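Local atomic coordinates of Endonuclease/exonuclease/phosphatase (Beutenbergia cavernae DSM 12333, PDB entry 4RUW), a protein that belongs to the endonuclease/exonuclease/phosphatase family, with a DNase I-like sandwich of two beta-sheets, an added immunoglobulin-like domain and a bound zinc ion. Residues H125-H137 against P173-T185. Sequence-based numbering, arbitrary orientation.
With ZN (zinc ion), chain B.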
ATOM      1  N   HIS A 125      13.082  18.363  -0.294  1.00 14.34           N
ATOM      2  CA  HIS A 125      12.261  18.221  -1.495  1.00 14.71           C
ATOM      3  C   HIS A 125      10.877  17.784  -1.061  1.00 14.69           C
ATOM      4  O   HIS A 125      10.700  16.672  -0.571  1.00 15.72           O
ATOM      5  CB  HIS A 125      12.893  17.204  -2.440  1.00 15.70           C
ATOM      6  CG  HIS A 125      14.333  17.485  -2.715  1.00 16.68           C
ATOM      7  ND1 HIS A 125      14.745  18.515  -3.526  1.00 18.77           N
ATOM      8  CD2 HIS A 125      15.464  16.891  -2.256  1.00 17.96           C
ATOM      9  CE1 HIS A 125      16.066  18.544  -3.567  1.00 18.77           C
ATOM     10  NE2 HIS A 125      16.522  17.561  -2.809  1.00 18.95           N
ATOM     11  N   THR A 126       9.902  18.676  -1.203  0.51 14.46           N
ATOM     12  CA  THR A 126       8.555  18.418  -0.718  0.51 14.88           C
ATOM     13  C   THR A 126       7.530  18.801  -1.774  0.51 14.54           C
ATOM     14  O   THR A 126       7.718  19.773  -2.511  0.51 17.03           O
ATOM     15  CB  THR A 126       8.251  19.236   0.549  0.51 16.84           C
ATOM     16  OG1 THR A 126       8.255  20.633   0.228  0.51 18.02           O
ATOM     17  CG2 THR A 126       9.270  18.946   1.640  0.51 18.60           C
ATOM     18  N   TRP A 127       6.441  18.040  -1.836  1.00 13.73           N
ATOM     19  CA  TRP A 127       5.348  18.378  -2.732  1.00 13.88           C
ATOM     20  C   TRP A 127       4.015  18.137  -2.042  1.00 13.27           C
ATOM     21  O   TRP A 127       3.803  17.089  -1.439  1.00 14.29           O
ATOM     22  CB  TRP A 127       5.408  17.559  -4.025  1.00 14.80           C
ATOM     23  CG  TRP A 127       4.650  18.233  -5.115  1.00 14.93           C
ATOM     24  CD1 TRP A 127       3.299  18.225  -5.303  1.00 14.83           C
ATOM     25  CD2 TRP A 127       5.194  19.072  -6.140  1.00 16.09           C
ATOM     26  NE1 TRP A 127       2.971  18.993  -6.390  1.00 15.93           N
ATOM     27  CE2 TRP A 127       4.117  19.524  -6.925  1.00 16.45           C
ATOM     28  CE3 TRP A 127       6.490  19.475  -6.473  1.00 17.47           C
ATOM     29  CZ2 TRP A 127       4.294  20.359  -8.029  1.00 18.65           C
ATOM     30  CZ3 TRP A 127       6.665  20.307  -7.566  1.00 18.55           C
ATOM     31  CH2 TRP A 127       5.574  20.739  -8.331  1.00 19.00           C
ATOM     32  N   PHE A 128       3.116  19.109  -2.149  1.00 13.23           N
ATOM     33  CA  PHE A 128       1.770  19.020  -1.594  1.00 13.47           C
ATOM     34  C   PHE A 128       0.785  18.804  -2.742  1.00 12.73           C
ATOM     35  O   PHE A 128       0.731  19.606  -3.687  1.00 14.75           O
ATOM     36  CB  PHE A 128       1.455  20.329  -0.864  1.00 14.32           C
ATOM     37  CG  PHE A 128       0.040  20.451  -0.344  1.00 15.08           C
ATOM     38  CD1 PHE A 128      -0.294  19.979   0.914  1.00 15.20           C
ATOM     39  CD2 PHE A 128      -0.942  21.099  -1.085  1.00 16.12           C
ATOM     40  CE1 PHE A 128      -1.578  20.137   1.421  1.00 15.86           C
ATOM     41  CE2 PHE A 128      -2.232  21.252  -0.585  1.00 16.58           C
ATOM     42  CZ  PHE A 128      -2.548  20.772   0.666  1.00 16.25           C
ATOM     43  N   GLY A 129       0.016  17.722  -2.670  1.00 12.32           N
ATOM     44  CA  GLY A 129      -0.971  17.411  -3.688  1.00 12.92           C
ATOM     45  C   GLY A 129      -2.364  17.598  -3.126  1.00 12.37           C
ATOM     46  O   GLY A 129      -2.834  16.780  -2.339  1.00 12.77           O
ATOM     47  N   LEU A 130      -3.017  18.681  -3.524  1.00 12.43           N
ATOM     48  CA  LEU A 130      -4.333  19.030  -3.022  1.00 12.81           C
ATOM     49  C   LEU A 130      -5.360  17.918  -3.230  1.00 12.99           C
ATOM     50  O   LEU A 130      -5.452  17.356  -4.322  1.00 13.69           O
ATOM     51  CB  LEU A 130      -4.801  20.286  -3.750  1.00 15.42           C
ATOM     52  CG  LEU A 130      -6.191  20.809  -3.424  1.00 17.30           C
ATOM     53  CD1 LEU A 130      -6.243  21.314  -2.004  1.00 18.44           C
ATOM     54  CD2 LEU A 130      -6.571  21.905  -4.413  1.00 19.71           C
ATOM     55  N   THR A 131      -6.145  17.628  -2.191  1.00 12.51           N
ATOM     56  CA  THR A 131      -7.250  16.678  -2.308  1.00 12.99           C
ATOM     57  C   THR A 131      -8.629  17.316  -2.122  1.00 13.04           C
ATOM     58  O   THR A 131      -9.614  16.822  -2.668  1.00 14.31           O
ATOM     59  CB  THR A 131      -7.146  15.498  -1.299  1.00 13.13           C
ATOM     60  OG1 THR A 131      -7.513  15.944   0.010  1.00 15.60           O
ATOM     61  CG2 THR A 131      -5.749  14.911  -1.264  1.00 13.50           C
ATOM     62  N   GLU A 132      -8.711  18.386  -1.337  1.00 13.32           N
ATOM     63  CA  GLU A 132     -10.007  18.925  -0.944  1.00 13.98           C
ATOM     64  C   GLU A 132      -9.838  20.333  -0.407  1.00 14.05           C
ATOM     65  O   GLU A 132      -8.844  20.621   0.253  1.00 14.55           O
ATOM     66  CB  GLU A 132     -10.632  18.042   0.144  1.00 14.95           C
ATOM     67  CG  GLU A 132     -12.060  18.449   0.498  1.00 16.05           C
ATOM     68  CD  GLU A 132     -12.738  17.523   1.487  1.00 18.98           C
ATOM     69  OE1 GLU A 132     -12.197  16.430   1.769  1.00 20.43           O
ATOM     70  OE2 GLU A 132     -13.830  17.893   1.969  1.00 21.41           O
ATOM     71  N   VAL A 133     -10.807  21.206  -0.672  1.00 14.75           N
ATOM     72  CA  VAL A 133     -10.818  22.539  -0.070  1.00 16.71           C
ATOM     73  C   VAL A 133     -12.061  22.748   0.775  1.00 17.26           C
ATOM     74  O   VAL A 133     -13.039  22.011   0.649  1.00 18.36           O
ATOM     75  CB  VAL A 133     -10.733  23.660  -1.127  1.00 18.04           C
ATOM     76  CG1 VAL A 133      -9.443  23.530  -1.919  1.00 18.79           C
ATOM     77  CG2 VAL A 133     -11.946  23.631  -2.045  1.00 19.47           C
ATOM     78  N   ASP A 134     -11.999  23.752   1.649  1.00 18.05           N
ATOM     79  CA  ASP A 134     -13.145  24.198   2.440  1.00 19.77           C
ATOM     80  C   ASP A 134     -13.774  23.078   3.257  1.00 19.69           C
ATOM     81  O   ASP A 134     -14.951  22.744   3.086  1.00 21.48           O
ATOM     82  CB  ASP A 134     -14.183  24.882   1.550  1.00 22.27           C
ATOM     83  CG  ASP A 134     -13.633  26.122   0.880  1.00 25.52           C
ATOM     84  OD1 ASP A 134     -12.559  26.601   1.304  1.00 26.29           O
ATOM     85  OD2 ASP A 134     -14.279  26.628  -0.061  1.00 29.97           O
ATOM     86  N   LEU A 135     -12.974  22.514   4.156  1.00 19.20           N
ATOM     87  CA  LEU A 135     -13.402  21.417   5.003  1.00 19.46           C
ATOM     88  C   LEU A 135     -13.983  21.932   6.309  1.00 20.24           C
ATOM     89  O   LEU A 135     -13.576  22.984   6.809  1.00 20.76           O
ATOM     90  CB  LEU A 135     -12.218  20.498   5.316  1.00 18.69           C
ATOM     91  CG  LEU A 135     -11.484  19.854   4.132  1.00 18.46           C
ATOM     92  CD1 LEU A 135     -10.381  20.755   3.579  1.00 19.27           C
ATOM     93  CD2 LEU A 135     -10.917  18.495   4.508  1.00 19.80           C
ATOM     94  N   PRO A 136     -14.934  21.183   6.874  1.00 21.99           N
ATOM     95  CA  PRO A 136     -15.421  21.491   8.219  1.00 23.35           C
ATOM     96  C   PRO A 136     -14.285  21.444   9.246  1.00 24.16           C
ATOM     97  O   PRO A 136     -13.490  20.504   9.263  1.00 24.23           O
ATOM     98  CB  PRO A 136     -16.442  20.377   8.482  1.00 24.89           C
ATOM     99  CG  PRO A 136     -16.900  19.971   7.120  1.00 25.21           C
ATOM    100  CD  PRO A 136     -15.672  20.068   6.261  1.00 23.33           C
ATOM    101  N   HIS A 137     -14.202  22.489  10.061  1.00 23.71           N
ATOM    102  CA  HIS A 137     -13.281  22.567  11.187  1.00 23.99           C
ATOM    103  C   HIS A 137     -14.109  23.039  12.372  1.00 27.14           C
ATOM    104  O   HIS A 137     -14.739  24.091  12.297  1.00 27.41           O
ATOM    105  CB  HIS A 137     -12.186  23.602  10.922  1.00 21.66           C
ATOM    106  CG  HIS A 137     -11.109  23.145   9.986  1.00 19.22           C
ATOM    107  ND1 HIS A 137     -11.338  22.881   8.648  1.00 18.34           N
ATOM    108  CD2 HIS A 137      -9.784  22.938  10.185  1.00 18.29           C
ATOM    109  CE1 HIS A 137     -10.201  22.521   8.075  1.00 17.02           C
ATOM    110  NE2 HIS A 137      -9.240  22.541   8.985  1.00 17.41           N
ATOM    111  N   PRO A 173     -23.347  12.472  -6.095  1.00 16.60           N
ATOM    112  CA  PRO A 173     -23.298  12.777  -7.530  1.00 17.56           C
ATOM    113  C   PRO A 173     -23.111  14.270  -7.776  1.00 17.86           C
ATOM    114  O   PRO A 173     -23.814  15.084  -7.173  1.00 19.19           O
ATOM    115  CB  PRO A 173     -24.661  12.300  -8.036  1.00 18.95           C
ATOM    116  CG  PRO A 173     -25.054  11.214  -7.070  1.00 20.72           C
ATOM    117  CD  PRO A 173     -24.480  11.601  -5.735  1.00 18.35           C
ATOM    118  N   GLY A 174     -22.138  14.617  -8.614  1.00 18.26           N
ATOM    119  CA  GLY A 174     -21.857  16.000  -8.946  1.00 19.52           C
ATOM    120  C   GLY A 174     -21.257  16.815  -7.812  1.00 20.51           C
ATOM    121  O   GLY A 174     -21.174  18.035  -7.912  1.00 23.28           O
ATOM    122  N   GLY A 175     -20.826  16.149  -6.742  1.00 19.55           N
ATOM    123  CA  GLY A 175     -20.349  16.828  -5.544  1.00 19.77           C
ATOM    124  C   GLY A 175     -18.896  17.266  -5.577  1.00 19.70           C
ATOM    125  O   GLY A 175     -18.220  17.156  -6.595  1.00 20.17           O
ATOM    126  N   LYS A 176     -18.408  17.800  -4.471  1.00 20.42           N
ATOM    127  CA  LYS A 176     -17.053  18.315  -4.417  1.00 21.00           C
ATOM    128  C   LYS A 176     -15.973  17.207  -4.469  1.00 20.26           C
ATOM    129  O   LYS A 176     -16.204  16.140  -4.082  1.00 20.23           O
ATOM    130  CB  LYS A 176     -16.819  19.178  -3.161  1.00 22.70           C
ATOM    131  CG  LYS A 176     -16.699  18.361  -1.931  1.00 22.60           C
ATOM    132  CD  LYS A 176     -16.671  19.116  -0.609  1.00 22.59           C
ATOM    133  CE  LYS A 176     -15.447  19.955  -0.435  1.00 22.37           C
ATOM    134  NZ  LYS A 176     -15.296  20.340   0.986  1.00 23.61           N
ATOM    135  N   LEU A 177     -14.821  17.573  -4.924  1.00 19.47           N
ATOM    136  CA  LEU A 177     -13.712  16.640  -4.902  1.00 19.22           C
ATOM    137  C   LEU A 177     -13.146  16.523  -3.489  1.00 15.47           C
ATOM    138  O   LEU A 177     -13.049  17.514  -2.760  1.00 15.56           O
ATOM    139  CB  LEU A 177     -12.656  17.065  -5.909  1.00 23.71           C
ATOM    140  CG  LEU A 177     -13.143  16.832  -7.340  1.00 28.30           C
ATOM    141  CD1 LEU A 177     -12.272  17.571  -8.339  1.00 29.96           C
ATOM    142  CD2 LEU A 177     -13.182  15.340  -7.643  1.00 29.82           C
ATOM    143  N   ARG A 178     -12.811  15.294  -3.102  1.00 13.55           N
ATOM    144  CA  ARG A 178     -12.338  15.001  -1.753  1.00 13.24           C
ATOM    145  C   ARG A 178     -11.028  14.222  -1.714  1.00 12.86           C
ATOM    146  O   ARG A 178     -10.302  14.298  -0.717  1.00 14.63           O
ATOM    147  CB  ARG A 178     -13.388  14.213  -0.971  1.00 14.78           C
ATOM    148  CG  ARG A 178     -14.717  14.925  -0.839  1.00 15.90           C
ATOM    149  CD  ARG A 178     -15.764  14.039  -0.187  1.00 18.24           C
ATOM    150  NE  ARG A 178     -17.071  14.690  -0.202  1.00 20.21           N
ATOM    151  CZ  ARG A 178     -17.520  15.509   0.745  1.00 21.90           C
ATOM    152  NH1 ARG A 178     -16.771  15.778   1.807  1.00 23.77           N
ATOM    153  NH2 ARG A 178     -18.720  16.063   0.625  1.00 23.21           N
ATOM    154  N   ARG A 179     -10.732  13.456  -2.766  1.00 12.31           N
ATOM    155  CA  ARG A 179      -9.576  12.555  -2.765  1.00 12.13           C
ATOM    156  C   ARG A 179      -8.778  12.775  -4.038  1.00 11.72           C
ATOM    157  O   ARG A 179      -9.347  13.119  -5.087  1.00 12.75           O
ATOM    158  CB  ARG A 179     -10.035  11.093  -2.717  1.00 12.48           C
ATOM    159  CG  ARG A 179     -10.967  10.761  -1.558  1.00 13.34           C
ATOM    160  CD  ARG A 179     -10.333  10.993  -0.205  1.00 13.89           C
ATOM    161  NE  ARG A 179     -11.292  10.709   0.855  1.00 14.36           N
ATOM    162  CZ  ARG A 179     -11.004  10.716   2.149  1.00 16.09           C
ATOM    163  NH1 ARG A 179      -9.770  10.994   2.543  1.00 18.20           N
ATOM    164  NH2 ARG A 179     -11.946  10.434   3.042  1.00 17.61           N
ATOM    165  N   SER A 180      -7.468  12.569  -3.978  1.00 11.42           N
ATOM    166  CA  SER A 180      -6.654  12.640  -5.188  1.00 11.05           C
ATOM    167  C   SER A 180      -5.403  11.791  -5.073  1.00 11.49           C
ATOM    168  O   SER A 180      -5.050  11.319  -3.983  1.00 12.19           O
ATOM    169  CB  SER A 180      -6.276  14.087  -5.517  1.00 12.67           C
ATOM    170  OG  SER A 180      -5.362  14.601  -4.561  1.00 13.13           O
ATOM    171  N   LEU A 181      -4.745  11.601  -6.210  1.00 11.93           N
ATOM    172  CA  LEU A 181      -3.482  10.891  -6.310  1.00 11.47           C
ATOM    173  C   LEU A 181      -2.389  11.894  -6.647  1.00 11.62           C
ATOM    174  O   LEU A 181      -2.567  12.723  -7.545  1.00 12.76           O
ATOM    175  CB  LEU A 181      -3.582   9.859  -7.428  1.00 12.76           C
ATOM    176  CG  LEU A 181      -2.279   9.240  -7.920  1.00 13.62           C
ATOM    177  CD1 LEU A 181      -1.677   8.337  -6.869  1.00 15.42           C
ATOM    178  CD2 LEU A 181      -2.503   8.493  -9.221  1.00 14.35           C
ATOM    179  N   LEU A 182      -1.277  11.834  -5.914  1.00 11.45           N
ATOM    180  CA  LEU A 182      -0.102  12.652  -6.192  1.00 11.68           C
ATOM    181  C   LEU A 182       1.011  11.748  -6.706  1.00 11.76           C
ATOM    182  O   LEU A 182       1.346  10.754  -6.073  1.00 12.71           O
ATOM    183  CB  LEU A 182       0.363  13.364  -4.923  1.00 11.85           C
ATOM    184  CG  LEU A 182       1.727  14.054  -4.996  1.00 12.95           C
ATOM    185  CD1 LEU A 182       1.737  15.126  -6.083  1.00 14.55           C
ATOM    186  CD2 LEU A 182       2.105  14.632  -3.642  1.00 14.12           C
ATOM    187  N   THR A 183       1.584  12.093  -7.857  1.00 11.98           N
ATOM    188  CA  THR A 183       2.687  11.322  -8.411  1.00 12.68           C
ATOM    189  C   THR A 183       3.893  12.223  -8.631  1.00 12.61           C
ATOM    190  O   THR A 183       3.771  13.300  -9.211  1.00 13.67           O
ATOM    191  CB  THR A 183       2.279  10.660  -9.749  1.00 13.71           C
ATOM    192  OG1 THR A 183       1.176   9.776  -9.514  1.00 14.07           O
ATOM    193  CG2 THR A 183       3.443   9.891 -10.358  1.00 15.08           C
ATOM    194  N   VAL A 184       5.054  11.776  -8.165  1.00 12.71           N
ATOM    195  CA  VAL A 184       6.291  12.502  -8.391  1.00 13.66           C
ATOM    196  C   VAL A 184       7.439  11.510  -8.510  1.00 13.03           C
ATOM    197  O   VAL A 184       7.431  10.467  -7.874  1.00 14.53           O
ATOM    198  CB  VAL A 184       6.546  13.543  -7.278  1.00 16.48           C
ATOM    199  CG1 VAL A 184       6.821  12.868  -5.937  1.00 17.51           C
ATOM    200  CG2 VAL A 184       7.658  14.508  -7.687  1.00 18.86           C
ATOM    201  N   THR A 185       8.409  11.821  -9.356  1.00 13.16           N
ATOM    202  CA  THR A 185       9.575  10.974  -9.516  1.00 13.21           C
ATOM    203  C   THR A 185      10.709  11.489  -8.651  1.00 12.94           C
ATOM    204  O   THR A 185      11.010  12.691  -8.659  1.00 13.74           O
ATOM    205  CB  THR A 185      10.019  10.921 -10.981  1.00 14.40           C
ATOM    206  OG1 THR A 185       8.959  10.358 -11.755  1.00 15.87           O
ATOM    207  CG2 THR A 185      11.260  10.074 -11.142  1.00 15.75           C
TER
HETATM  208 ZN    ZN B 501      -7.279  22.253   8.730  1.00 15.88          ZN
HETATM  209  O   HOH W   1      -2.781  14.120  -3.565  1.00 13.56           O
HETATM  210  O   HOH W   2      -9.510  14.946   1.766  1.00 21.49           O
HETATM  211  O   HOH W   3      -9.494  15.951  -5.221  1.00 29.03           O
HETATM  212  O   HOH W   4     -14.116  14.752   2.558  1.00 28.82           O
HETATM  213  O   HOH W   5     -12.612  20.213  -2.837  1.00 17.32           O
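The guanidinium of Arg178 and the carboxylate of Glu132 meet with their planes 80° apart. Lys176 CD lies over one guanidinium face near the rim, and a water in the plane at the edge joins Arg178 NH1 to Glu132 OE1. Glu132 OE2 sits well out of that plane, 3.6 Å from Arg178 NH1, a long, purely electrostatic pairing; Arg178 NH2 forms a salt bridge with Glu172. The His137 ring has Leu135 O in its plane, 2.9 Å from ND1 and hydrogen-bonded to it, while NE2 binds zinc with His98, Asp100 and His107. The extended Glu132 side chain, its CG anti to the backbone N (chi1 -173°), presents OE2 to Lys176, whose NZ takes the anti lone pair in a 3.0 Å salt bridge. The same NZ hydrogen-bonds Val133 O at 2.8 Å, nearly in line with the C=O bond, and more weakly Asp134 O. Farther along the strands, Ser180 OG donates to Leu130 O (2.8 Å) from above the carbonyl plane, while Trp127 CD1 touches Leu182 CD1 at 3.6 Å. Strands 125-133 and 179-185 belong to different sheets; one water links Thr131 O with Arg179 O, another Gly129 O with Ser180 OG. Two cations beside one carboxylate would probably favour its ionised form; the contact is charged and watery at one end, apolar at Trp127.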